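Aureochrome1-like protein (Ochromonas danica, PDB 6I20) binds flavin mononucleotide in a PAS-fold domain and probably serves as a blue-light sensor of the LOV type, as its aureochrome relatives do. Local coordinates at residues G42-L45 and S46-L49; S21-I25 and P26-I30; A33-G36 and F37-T41. All coordinates share one frame; numbering follows the deposited sequence.

Interaction 1: G42-L45 and S46-L49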
# COMPACT_ATOMS: atom_id res chain seq x y z
N GLY A 42 -1.15 7.67 11.07
CA GLY A 42 -1.96 8.39 12.05
C GLY A 42 -3.44 8.07 12.10
O GLY A 42 -4.16 8.67 12.91
N TYR A 43 -3.93 7.15 11.27
CA TYR A 43 -5.33 6.79 11.24
C TYR A 43 -5.62 5.66 12.20
O TYR A 43 -4.75 4.79 12.40
CB TYR A 43 -5.78 6.38 9.82
CG TYR A 43 -5.84 7.55 8.86
CD1 TYR A 43 -6.99 8.30 8.73
CD2 TYR A 43 -4.74 7.94 8.10
CE1 TYR A 43 -7.04 9.38 7.87
CE2 TYR A 43 -4.79 9.01 7.24
CZ TYR A 43 -5.95 9.74 7.14
OH TYR A 43 -6.01 10.82 6.30
N ALA A 44 -6.80 5.64 12.80
CA ALA A 44 -7.30 4.51 13.56
C ALA A 44 -7.74 3.42 12.60
O ALA A 44 -8.15 3.65 11.46
CB ALA A 44 -8.44 4.92 14.46
N LEU A 45 -7.71 2.18 13.07
CA LEU A 45 -8.13 1.05 12.24
C LEU A 45 -9.57 1.25 11.69
O LEU A 45 -9.85 0.97 10.52
CB LEU A 45 -8.08 -0.27 13.03
CG LEU A 45 -8.37 -1.53 12.22
CD1 LEU A 45 -7.40 -1.73 11.05
CD2 LEU A 45 -8.31 -2.74 13.16
N SER A 46 -10.44 1.78 12.54
CA SER A 46 -11.83 2.04 12.19
C SER A 46 -11.99 3.13 11.14
O SER A 46 -13.10 3.27 10.60
CB SER A 46 -12.58 2.43 13.46
OG SER A 46 -11.91 3.52 14.07
N GLU A 47 -10.94 3.88 10.83
CA GLU A 47 -10.96 4.90 9.80
C GLU A 47 -10.39 4.41 8.48
O GLU A 47 -10.44 5.13 7.48
CB GLU A 47 -10.15 6.14 10.26
CG GLU A 47 -10.77 6.83 11.44
CD GLU A 47 -9.96 7.97 11.95
OE1 GLU A 47 -8.76 7.81 12.25
OE2 GLU A 47 -10.52 9.08 12.04
N VAL A 48 -9.77 3.23 8.48
CA VAL A 48 -9.10 2.72 7.26
C VAL A 48 -9.80 1.52 6.64
O VAL A 48 -9.87 1.40 5.42
CB VAL A 48 -7.63 2.51 7.46
CG1 VAL A 48 -6.90 3.69 8.05
CG2 VAL A 48 -7.33 1.29 8.20
N LEU A 49 -10.31 0.59 7.46
CA LEU A 49 -11.00 -0.55 6.89
C LEU A 49 -12.20 -0.07 6.08
O LEU A 49 -12.91 0.86 6.49
CB LEU A 49 -11.46 -1.52 7.95
CG LEU A 49 -10.37 -2.19 8.78
CD1 LEU A 49 -11.04 -3.01 9.86
CD2 LEU A 49 -9.39 -3.00 7.96

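Interaction 2: S21-I25 and P26-I30. With FMN (flavin mononucleotide), chain E.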
# COMPACT_ATOMS: atom_id res chain seq x y z
N SER A 21 -6.01 -5.51 0.52
CA SER A 21 -7.25 -5.03 -0.09
C SER A 21 -7.99 -6.18 -0.74
O SER A 21 -7.41 -7.27 -0.94
CB SER A 21 -6.98 -3.95 -1.15
OG SER A 21 -6.50 -4.53 -2.37
N ASP A 22 -9.25 -5.98 -1.05
CA ASP A 22 -10.10 -6.98 -1.70
C ASP A 22 -10.73 -6.41 -2.96
O ASP A 22 -11.69 -5.64 -2.87
CB ASP A 22 -11.18 -7.49 -0.73
CG ASP A 22 -12.01 -8.65 -1.31
OD1 ASP A 22 -12.04 -8.86 -2.53
OD2 ASP A 22 -12.66 -9.36 -0.50
N PRO A 23 -10.24 -6.81 -4.14
CA PRO A 23 -10.73 -6.22 -5.37
C PRO A 23 -12.15 -6.62 -5.77
O PRO A 23 -12.71 -6.01 -6.66
CB PRO A 23 -9.73 -6.66 -6.41
CG PRO A 23 -9.21 -7.96 -5.87
CD PRO A 23 -9.15 -7.78 -4.39
N SER A 24 -12.71 -7.64 -5.15
CA SER A 24 -14.11 -8.00 -5.40
C SER A 24 -15.11 -7.09 -4.70
O SER A 24 -16.31 -7.14 -5.01
CB SER A 24 -14.38 -9.46 -5.04
OG SER A 24 -14.41 -9.61 -3.65
N ILE A 25 -14.63 -6.28 -3.75
CA ILE A 25 -15.53 -5.31 -3.08
C ILE A 25 -15.41 -4.01 -3.85
O ILE A 25 -14.30 -3.63 -4.26
CB ILE A 25 -15.10 -5.17 -1.61
CG1 ILE A 25 -15.11 -6.52 -0.90
CG2 ILE A 25 -15.99 -4.17 -0.90
CD1 ILE A 25 -14.63 -6.49 0.53
N PRO A 26 -16.52 -3.25 -4.03
CA PRO A 26 -16.37 -2.01 -4.77
C PRO A 26 -15.26 -1.11 -4.26
O PRO A 26 -15.11 -0.90 -3.05
CB PRO A 26 -17.71 -1.31 -4.57
CG PRO A 26 -18.63 -2.34 -4.08
CD PRO A 26 -17.91 -3.59 -3.73
N ASP A 27 -14.47 -0.63 -5.22
CA ASP A 27 -13.36 0.25 -5.01
C ASP A 27 -12.15 -0.34 -4.31
O ASP A 27 -11.31 0.39 -3.82
CB ASP A 27 -13.79 1.55 -4.29
CG ASP A 27 -12.93 2.74 -4.68
OD1 ASP A 27 -12.25 2.69 -5.73
OD2 ASP A 27 -12.92 3.75 -3.91
N ASN A 28 -12.05 -1.66 -4.31
CA ASN A 28 -10.85 -2.34 -3.84
C ASN A 28 -10.35 -1.83 -2.49
O ASN A 28 -9.18 -1.39 -2.35
CB ASN A 28 -9.74 -2.21 -4.91
CG ASN A 28 -8.54 -3.09 -4.66
OD1 ASN A 28 -8.62 -4.14 -4.01
ND2 ASN A 28 -7.40 -2.65 -5.16
N PRO A 29 -11.23 -1.90 -1.48
CA PRO A 29 -10.89 -1.34 -0.19
C PRO A 29 -9.99 -2.22 0.67
O PRO A 29 -9.90 -3.45 0.47
CB PRO A 29 -12.23 -1.22 0.47
CG PRO A 29 -12.97 -2.41 -0.02
CD PRO A 29 -12.56 -2.48 -1.46
N ILE A 30 -9.42 -1.60 1.67
CA ILE A 30 -8.63 -2.26 2.70
C ILE A 30 -9.55 -3.16 3.54
O ILE A 30 -10.59 -2.72 4.05
CB ILE A 30 -7.95 -1.24 3.60
CG1 ILE A 30 -6.96 -0.36 2.85
CG2 ILE A 30 -7.27 -1.90 4.79
CD1 ILE A 30 -6.58 0.88 3.67
N1 FMN E . -1.62 4.41 -2.57
C2 FMN E . -0.88 5.23 -1.79
O2 FMN E . -0.76 6.42 -2.14
N3 FMN E . -0.28 4.82 -0.65
C4 FMN E . -0.36 3.53 -0.20
O4 FMN E . 0.27 3.18 0.83
C4A FMN E . -1.16 2.63 -0.96
N5 FMN E . -1.31 1.33 -0.56
C5A FMN E . -2.01 0.50 -1.37
C6 FMN E . -2.16 -0.86 -1.00
C7 FMN E . -2.85 -1.74 -1.77
C7M FMN E . -2.97 -3.22 -1.36
C8 FMN E . -3.46 -1.31 -3.00
C8M FMN E . -4.21 -2.27 -3.87
C9 FMN E . -3.33 0.01 -3.38
C9A FMN E . -2.60 0.92 -2.62
N10 FMN E . -2.52 2.29 -2.98
C10 FMN E . -1.76 3.11 -2.21
C1' FMN E . -3.02 2.76 -4.27
C2' FMN E . -4.47 3.25 -4.30
O2' FMN E . -5.24 2.43 -3.41
C3' FMN E . -5.02 3.11 -5.71
O3' FMN E . -4.88 1.77 -6.21
C4' FMN E . -4.42 4.07 -6.72
O4' FMN E . -4.53 5.40 -6.19
C5' FMN E . -5.21 4.01 -8.07
O5' FMN E . -6.65 3.85 -7.81
P FMN E . -7.65 4.38 -8.96
O1P FMN E . -9.02 4.19 -8.44
O2P FMN E . -7.30 5.79 -9.20
O3P FMN E . -7.32 3.49 -10.15

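Interaction 3: A33-G36 and F37-T41. With EDO (1,2-ethanediol), chain G.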
# COMPACT_ATOMS: atom_id res chain seq x y z
N ALA A 33 -5.41 -3.98 8.09
CA ALA A 33 -4.31 -3.00 8.18
C ALA A 33 -3.50 -3.29 9.40
O ALA A 33 -4.04 -3.53 10.48
CB ALA A 33 -4.85 -1.57 8.26
N SER A 34 -2.18 -3.31 9.24
CA SER A 34 -1.32 -3.58 10.38
C SER A 34 -1.17 -2.42 11.33
O SER A 34 -1.35 -1.25 10.95
CB SER A 34 0.09 -4.00 9.94
OG SER A 34 0.83 -2.89 9.46
N GLN A 35 -0.78 -2.70 12.56
CA GLN A 35 -0.48 -1.66 13.52
C GLN A 35 0.53 -0.66 13.01
O GLN A 35 0.39 0.52 13.23
CB GLN A 35 -0.03 -2.25 14.87
CG GLN A 35 0.27 -1.17 15.91
CD GLN A 35 -0.95 -0.36 16.26
OE1 GLN A 35 -1.93 -0.94 16.76
NE2 GLN A 35 -0.94 0.97 15.98
N GLY A 36 1.54 -1.15 12.31
CA GLY A 36 2.58 -0.28 11.77
C GLY A 36 2.01 0.73 10.79
O GLY A 36 2.43 1.88 10.78
N PHE A 37 1.11 0.27 9.93
CA PHE A 37 0.43 1.18 8.99
C PHE A 37 -0.34 2.26 9.73
O PHE A 37 -0.30 3.45 9.37
CB PHE A 37 -0.51 0.41 8.09
CG PHE A 37 -1.28 1.26 7.11
CD1 PHE A 37 -0.74 1.59 5.88
CD2 PHE A 37 -2.55 1.69 7.41
CE1 PHE A 37 -1.44 2.36 4.97
CE2 PHE A 37 -3.25 2.47 6.49
CZ PHE A 37 -2.71 2.79 5.28
N LEU A 38 -1.03 1.88 10.78
CA LEU A 38 -1.81 2.84 11.58
C LEU A 38 -0.89 3.86 12.21
O LEU A 38 -1.19 5.05 12.23
CB LEU A 38 -2.66 2.13 12.63
CG LEU A 38 -3.59 1.04 12.12
CD1 LEU A 38 -4.28 0.37 13.30
CD2 LEU A 38 -4.59 1.55 11.09
N THR A 39 0.23 3.42 12.78
CA THR A 39 1.16 4.33 13.41
C THR A 39 1.82 5.27 12.41
O THR A 39 1.92 6.48 12.67
CB THR A 39 2.20 3.57 14.20
OG1 THR A 39 1.49 2.80 15.18
CG2 THR A 39 3.18 4.51 14.89
N LEU A 40 2.19 4.73 11.26
CA LEU A 40 2.82 5.52 10.19
C LEU A 40 1.89 6.63 9.72
O LEU A 40 2.31 7.76 9.55
CB LEU A 40 3.17 4.62 9.01
CG LEU A 40 3.59 5.30 7.71
CD1 LEU A 40 4.90 6.05 7.93
CD2 LEU A 40 3.71 4.24 6.61
N THR A 41 0.64 6.27 9.45
CA THR A 41 -0.29 7.18 8.82
C THR A 41 -1.09 8.04 9.79
O THR A 41 -1.67 9.07 9.36
CB THR A 41 -1.27 6.42 7.92
OG1 THR A 41 -2.15 5.61 8.72
CG2 THR A 41 -0.57 5.63 6.86
C1 EDO G . 2.92 1.40 17.31
O1 EDO G . 3.25 0.84 18.59
C2 EDO G . 4.10 1.24 16.36
O2 EDO G . 3.74 0.48 15.19

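Interaction 1: G42-L45 and S46-L49
Val48 presses its CG1 methyl against CB of Tyr43 at 3.4 Å, a close carbon-carbon contact. That methyl stands anti to the carbonyl carbon of Val48 (chi1 -51°), which leaves the other branch, CG2, 3.4 Å from the carbonyl O of Leu45. Further packing deepens this side: Val48 also touches Ala33, Phe37, Leu38 and Phe55, and the Tyr43 ring meets Phe55 edge-to-face. Across the turn the ring of Tyr43 and the carboxylate of Glu47 are inclined at 61°. Glu47 OE1 turns its anti lone pair to the backbone N-H of Ala44, 3.0 Å from Ala44 N and nearly straight at 166°, while the same oxygen forms a salt bridge with Lys88. The chain enters the short helix 45-48, one of the connecting helices of the PAS fold, with the amide of Ala44, just before it, bonded to a side chain three residues on. Replacing Glu47 by an alanine would probably leave the Ala44 amide and Lys88 without their shared acceptor and free the start of the turn to shift. Backbone bonds close the turn: Glu47 N to Ala44 O is 2.9 Å, and Leu45 O accepts from both Val48 N and Leu49 N. Toward solvent the contact is looser. Leu45 and Leu49, both exposed, meet at 3.8 Å from CD1 of Leu45 to CG of Leu49, and Ser46 OG lies beside the methyl of Ala44.

Interaction 2: S21-I25 and P26-I30
The hairpin that links strands 18-21 and 30-33 of the PAS sheet closes where Ser21 faces Ile30 as an antiparallel non-hydrogen-bonded pair, and two beta turns shape the loop beyond. Asp22 N donates to Pro29 O at 3.0 Å, fastening the base. The amide of Asn28, with CG anti to the backbone N (chi1 -169°), swings back over the loop and accepts at OD1 from the hydroxyl of Ser21, 2.7 Å from OG, a donor lying above the carbonyl plane of the amide. Both residues line the flavin pocket: Asn28 ND2 and Ser21 OG each lie 3.5 Å from the flavin methyl C8M. Farther out, Asp22 OD1 accepts from Ser24 N, making an Asx turn, and takes a second bond from Ser24 OG on the same face of the carboxylate plane. Asn28 N reaches Ile25 O at 3.0 Å in the type II turn Ile25 to Asn28, Ile25 CG2 packs on Pro29 CG at 3.6 Å, and Asp27 forms a salt bridge with Arg54. Strand 18-21 runs between 30-33, at the sheet edge, and 109-119, whose Tyr112 bonds to the backbone of Ser21 and also touches Pro23 and Asn28.

Interaction 3: A33-G36 and F37-T41
Ser34 carries OG between its backbone N and carbonyl carbon (chi1 74°), and that torsion aims the oxygen at the N-H of Phe37, 3.2 Å from Phe37 N. Gln35 instead runs out with CG on the far side from its N and then bends at chi2 (63°), bringing its amide alongside the next turn. There NE2 gives an N-H to Thr39 OG1 at 3.1 Å, with the hydroxyl close to the plane of the amide; NE2 also comes near CB of Leu38, the two side chains crossing at about a right angle. Ser34 is the N-cap of helix 35-41, a connecting helix of the PAS fold, and its OG has further partners in Gln16 O and Phe18 N, so the cap is tied to the start of strand 18-21. Behind it the helix repeats its i to i+4 bonds, among them Thr39 N to Gln35 O at 2.9 Å and Leu40 N to Gly36 O. On the buried side CB of Ala33 lies 4.1 Å from CD2 of Phe37 and 4.2 Å from CD2 of Leu38. Thr41 CG2 sits over one face of the Phe37 ring, offset toward the rim, while Thr41 OG1 and Thr41 N approach Phe37 O from opposite faces of its carbonyl plane. The solvent side, at Gln35 and Thr39, is polar.

Overall arrangement
The three contacts follow one another along the chain from the first hairpin of the PAS sheet into its connecting helices. Interaction 1 lies mainly at the surface, whereas 21-30 and 33-41 are partly buried. Interactions 1 and 3, with centres about 8 Å apart, share a seam: Leu38 of helix 35-41 and Ala33 at the end of strand 30-33 both pack against Leu45 and Val48. Interaction 2 touches interaction 1 through Ile30 against Val48 and Leu49, but adjoins interaction 3 only in sequence. Chemistry follows place: beta-turn bonds with flavin-facing Ser21 and Asn28 in the hairpin, a serine cap at the start of helix 35-41, and a lysine-paired carboxylate in the turn at 42-49.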